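Local coordinates for protein mannosephosphate isomerase, putative (Archaeoglobus fulgidus, PDB 1ZX5) that probably interconverts D-mannose 6-phosphate and D-fructose 6-phosphate as a zinc-dependent type 1 mannose-6-phosphate isomerase of the cupin clan, at residues A[81-86]-A[247-252]; A[110-115]-A[201-206]. All coordinates share one frame; numbering follows the deposited sequence.

Interaction 1: A[81-86]-A[247-252]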
# COMPACT_ATOMS: atom_id res chain seq x y z
N SER A 81 -9.29 -14.27 -8.12
CA SER A 81 -10.19 -14.05 -9.25
C SER A 81 -10.46 -12.56 -9.50
O SER A 81 -10.80 -12.17 -10.62
CB SER A 81 -11.51 -14.83 -9.09
OG SER A 81 -12.15 -14.48 -7.87
N LYS A 82 -10.33 -11.74 -8.45
CA LYS A 82 -10.36 -10.28 -8.61
C LYS A 82 -8.95 -9.75 -8.42
O LYS A 82 -8.11 -10.42 -7.81
CB LYS A 82 -11.29 -9.62 -7.59
CG LYS A 82 -12.70 -10.21 -7.51
CD LYS A 82 -13.58 -9.41 -6.54
CE LYS A 82 -14.87 -10.16 -6.19
NZ LYS A 82 -15.34 -11.00 -7.34
N PHE A 83 -8.71 -8.54 -8.91
CA PHE A 83 -7.40 -7.92 -8.74
C PHE A 83 -7.08 -7.85 -7.24
O PHE A 83 -7.85 -7.31 -6.47
CB PHE A 83 -7.34 -6.55 -9.42
CG PHE A 83 -5.94 -6.03 -9.57
CD1 PHE A 83 -5.17 -6.39 -10.68
CD2 PHE A 83 -5.37 -5.20 -8.61
CE1 PHE A 83 -3.87 -5.93 -10.83
CE2 PHE A 83 -4.07 -4.73 -8.74
CZ PHE A 83 -3.31 -5.09 -9.86
N PRO A 84 -5.95 -8.47 -6.84
CA PRO A 84 -5.68 -8.80 -5.44
C PRO A 84 -5.21 -7.68 -4.50
O PRO A 84 -5.35 -7.83 -3.28
CB PRO A 84 -4.60 -9.89 -5.56
CG PRO A 84 -3.90 -9.58 -6.84
CD PRO A 84 -4.90 -8.96 -7.75
N ILE A 85 -4.68 -6.59 -5.03
CA ILE A 85 -4.04 -5.58 -4.19
C ILE A 85 -4.32 -4.14 -4.62
O ILE A 85 -4.73 -3.87 -5.76
CB ILE A 85 -2.46 -5.77 -4.10
CG1 ILE A 85 -1.80 -5.70 -5.49
CG2 ILE A 85 -2.09 -7.09 -3.37
CD1 ILE A 85 -0.23 -5.69 -5.45
N LEU A 86 -4.06 -3.22 -3.69
CA LEU A 86 -4.04 -1.80 -3.99
C LEU A 86 -2.74 -1.23 -3.43
O LEU A 86 -2.42 -1.44 -2.25
CB LEU A 86 -5.27 -1.09 -3.39
CG LEU A 86 -5.33 0.45 -3.46
CD1 LEU A 86 -5.24 0.99 -4.89
CD2 LEU A 86 -6.59 0.96 -2.80
N GLY A 247 7.25 -15.92 -10.99
CA GLY A 247 6.14 -16.37 -11.83
C GLY A 247 4.78 -15.86 -11.35
O GLY A 247 3.76 -16.45 -11.66
N VAL A 248 4.80 -14.77 -10.59
CA VAL A 248 3.60 -14.03 -10.20
C VAL A 248 3.75 -12.56 -10.59
O VAL A 248 4.87 -12.10 -10.86
CB VAL A 248 3.31 -14.13 -8.67
CG1 VAL A 248 3.10 -15.60 -8.23
CG2 VAL A 248 4.42 -13.47 -7.86
N MSE A 249 2.64 -11.83 -10.62
CA MSE A 249 2.66 -10.39 -10.82
C MSE A 249 3.54 -9.69 -9.78
O MSE A 249 3.46 -9.98 -8.58
CB MSE A 249 1.24 -9.84 -10.73
CG MSE A 249 1.05 -8.47 -11.35
SE MSE A 249 -0.76 -7.73 -10.90
CE MSE A 249 -0.41 -7.24 -9.00
N ASN A 250 4.39 -8.78 -10.26
CA ASN A 250 5.18 -7.90 -9.41
C ASN A 250 4.87 -6.43 -9.75
O ASN A 250 4.45 -6.11 -10.88
CB ASN A 250 6.69 -8.15 -9.57
CG ASN A 250 7.17 -9.45 -8.91
OD1 ASN A 250 6.46 -10.46 -8.84
ND2 ASN A 250 8.40 -9.43 -8.46
N ILE A 251 5.09 -5.55 -8.78
CA ILE A 251 5.12 -4.11 -9.00
C ILE A 251 6.42 -3.63 -8.38
O ILE A 251 6.79 -4.04 -7.28
CB ILE A 251 3.87 -3.38 -8.39
CG1 ILE A 251 2.61 -3.68 -9.22
CG2 ILE A 251 4.10 -1.85 -8.29
CD1 ILE A 251 1.28 -3.24 -8.58
N LEU A 252 7.13 -2.77 -9.10
CA LEU A 252 8.38 -2.19 -8.62
C LEU A 252 8.14 -0.73 -8.30
O LEU A 252 7.52 -0.02 -9.09
CB LEU A 252 9.48 -2.28 -9.70
CG LEU A 252 9.78 -3.64 -10.32
CD1 LEU A 252 10.76 -3.47 -11.50
CD2 LEU A 252 10.33 -4.63 -9.28

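Interaction 2: A[110-115]-A[201-206]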
# COMPACT_ATOMS: atom_id res chain seq x y z
N LEU A 110 -21.16 -7.12 7.79
CA LEU A 110 -21.64 -5.73 7.70
C LEU A 110 -22.35 -5.43 6.37
O LEU A 110 -22.94 -4.36 6.23
CB LEU A 110 -20.46 -4.76 7.89
CG LEU A 110 -19.89 -4.64 9.31
CD1 LEU A 110 -18.60 -3.80 9.36
CD2 LEU A 110 -20.94 -4.07 10.24
N GLY A 111 -22.26 -6.36 5.41
CA GLY A 111 -22.87 -6.20 4.09
C GLY A 111 -22.19 -5.20 3.16
O GLY A 111 -22.83 -4.61 2.28
N GLU A 112 -20.89 -5.01 3.33
CA GLU A 112 -20.16 -4.09 2.46
C GLU A 112 -20.03 -4.68 1.05
O GLU A 112 -20.04 -5.90 0.87
CB GLU A 112 -18.77 -3.80 3.05
CG GLU A 112 -18.81 -3.08 4.40
CD GLU A 112 -19.12 -1.57 4.30
OE1 GLU A 112 -19.47 -1.06 3.20
OE2 GLU A 112 -18.99 -0.89 5.34
N ALA A 113 -19.97 -3.81 0.04
CA ALA A 113 -19.69 -4.25 -1.32
C ALA A 113 -18.19 -4.59 -1.47
O ALA A 113 -17.83 -5.46 -2.24
CB ALA A 113 -20.12 -3.20 -2.34
N GLU A 114 -17.33 -3.90 -0.72
CA GLU A 114 -15.90 -4.27 -0.72
C GLU A 114 -15.58 -5.38 0.30
O GLU A 114 -16.34 -5.62 1.25
CB GLU A 114 -15.01 -3.08 -0.43
CG GLU A 114 -15.44 -1.77 -1.05
CD GLU A 114 -14.32 -0.76 -0.97
OE1 GLU A 114 -13.27 -1.02 -1.59
OE2 GLU A 114 -14.48 0.26 -0.25
N GLY A 115 -14.43 -6.03 0.10
CA GLY A 115 -13.93 -7.04 1.02
C GLY A 115 -13.16 -6.43 2.18
O GLY A 115 -13.08 -5.19 2.32
N TRP A 201 -18.96 4.99 14.27
CA TRP A 201 -18.83 4.28 15.54
C TRP A 201 -19.51 2.91 15.59
O TRP A 201 -18.95 1.98 16.17
CB TRP A 201 -19.29 5.13 16.74
CG TRP A 201 -18.69 4.58 18.00
CD1 TRP A 201 -19.36 3.95 19.02
CD2 TRP A 201 -17.30 4.55 18.35
NE1 TRP A 201 -18.46 3.54 19.99
CE2 TRP A 201 -17.19 3.90 19.61
CE3 TRP A 201 -16.13 5.01 17.73
CZ2 TRP A 201 -15.96 3.71 20.26
CZ3 TRP A 201 -14.90 4.83 18.38
CH2 TRP A 201 -14.83 4.18 19.63
N GLU A 202 -20.70 2.78 14.99
CA GLU A 202 -21.38 1.48 14.96
C GLU A 202 -20.55 0.40 14.25
O GLU A 202 -20.59 -0.75 14.66
CB GLU A 202 -22.77 1.58 14.32
CG GLU A 202 -23.80 2.28 15.18
CD GLU A 202 -24.08 1.55 16.50
OE1 GLU A 202 -24.52 0.37 16.46
OE2 GLU A 202 -23.87 2.16 17.58
N LYS A 203 -19.81 0.80 13.21
CA LYS A 203 -18.93 -0.10 12.48
C LYS A 203 -17.67 -0.39 13.28
O LYS A 203 -17.23 -1.53 13.34
CB LYS A 203 -18.54 0.47 11.10
CG LYS A 203 -19.68 0.92 10.19
CD LYS A 203 -20.58 -0.22 9.75
CE LYS A 203 -21.66 0.27 8.77
NZ LYS A 203 -21.24 0.04 7.34
N VAL A 204 -17.08 0.64 13.87
CA VAL A 204 -15.92 0.51 14.75
C VAL A 204 -16.17 -0.54 15.84
O VAL A 204 -15.34 -1.43 16.05
CB VAL A 204 -15.51 1.87 15.40
CG1 VAL A 204 -14.44 1.67 16.47
CG2 VAL A 204 -15.02 2.86 14.34
N LYS A 205 -17.31 -0.45 16.52
CA LYS A 205 -17.65 -1.36 17.61
C LYS A 205 -17.66 -2.83 17.18
O LYS A 205 -17.26 -3.71 17.93
CB LYS A 205 -19.01 -1.00 18.22
CG LYS A 205 -19.01 0.28 19.03
CD LYS A 205 -20.28 0.38 19.89
CE LYS A 205 -21.52 0.57 19.03
NZ LYS A 205 -22.75 0.90 19.84
N LYS A 206 -18.12 -3.08 15.97
CA LYS A 206 -18.19 -4.43 15.42
C LYS A 206 -16.85 -5.06 14.98
O LYS A 206 -16.75 -6.28 14.88
CB LYS A 206 -19.20 -4.45 14.28
CG LYS A 206 -20.63 -4.34 14.82
CD LYS A 206 -21.63 -4.24 13.71
CE LYS A 206 -23.06 -4.20 14.24
NZ LYS A 206 -23.96 -3.68 13.15

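Interaction 1: A[81-86]-A[247-252]
Selenomethionine Met249 is the bump of this contact: its side chain projects from the 247-252 segment into the hollow between the Phe83 ring and the Ile85 side chain. SE comes 3.6 Å from CE1 of Phe83, and the methyl CE sits 3.7 Å from Phe83 CZ, so selenium and methyl both lie along the far end of the ring. The selenium is 4.6 Å from the ring centroid and 57° off the ring normal, an oblique Met-aromatic contact with the two side chains crossing at about a right angle. A bend at chi3 (75°) lets the Met249 methyl CE stay against the ring rim while it meets CD1 of Ile85, tip to tip, at 3.9 Å. Ile251 adds a second, shallower bump, its CD1 lying 4.3 Å from CD1 of Ile85. Leu298 of strand 291-298 touches Ile85 and Met249, Leu276 touches Met249 and Ile251, and Phe65 of helix 61-73 packs edge-to-face with Phe83. Trimming Phe83 to an alanine would probably leave a gap beside the selenium and let the end of Met249 turn more freely. This buried packing joins the segment leading into strand 85-92 to the segment leading into strand 250-256, in the cupin domain. No hydrogen bond spans the two segments, so their direct cohesion rests on dispersion and the fit of apolar shapes.

Interaction 2: A[110-115]-A[201-206]
Glu112 OE2 is gripped by two groups, the hydroxyl of Tyr194 and, at 3.2 Å, the ammonium NZ of Lys203. The lysine bond is a weak hydrogen bond within a salt bridge, and Tyr194 is the stronger partner. Just before Glu112 the chain leaves helix 104-109 through a Schellman motif, in which Gly111 takes a positive phi of 73°; this turn leads the chain out of the helix into the loop that faces helix 201-207. The two side chains of the salt bridge come from opposite directions. Glu112 is folded at chi2 (-77°), which brings its acid end closer to the helix than its first bond would suggest, while Lys203 bends at chi2 and again at chi4 on its way to the acid. The nearby ammonium of Lys203 probably favours the ionised form of the carboxylate. Beside this polar pair Leu110 slants between the aliphatic stems of two lysines one helical turn apart: its CD2 lies 3.9 Å from CD of Lys203. Tyr194 of strand 194-195 also touches Leu110 and Lys203, so that one aromatic residue backs both the apolar and the charged half of the contact. On the helix itself Lys205 NZ bonds Glu202 OE2 at 2.8 Å, a second salt bridge, reaching the carboxylate on its syn side but 33° out of its plane. Lys206, extended beyond CG, lays its stem against the leucine, with CD 3.5 Å from CD2 of Leu110.

In the fold
Interaction 1 is a buried contact and interaction 2 a surface one, their centres about 25 Å apart and their nearest atoms about 7 Å apart without touching. They hold different elements: 81-86 with 247-252 joins the lead-in to a strand of the six-stranded antiparallel sheet to the lead-in to one of the five-stranded sheet, whereas 110-115 with 201-206 sets a loop following a helix against another helix. Chemistry follows place. The inner contact is wholly apolar between its segments, while the outer one mixes lysine and leucine carbons with a salt bridge whose hydrogen bond is weak. Along the chain, both segments of interaction 2 fall between those of interaction 1, which links the more distant parts of the sequence.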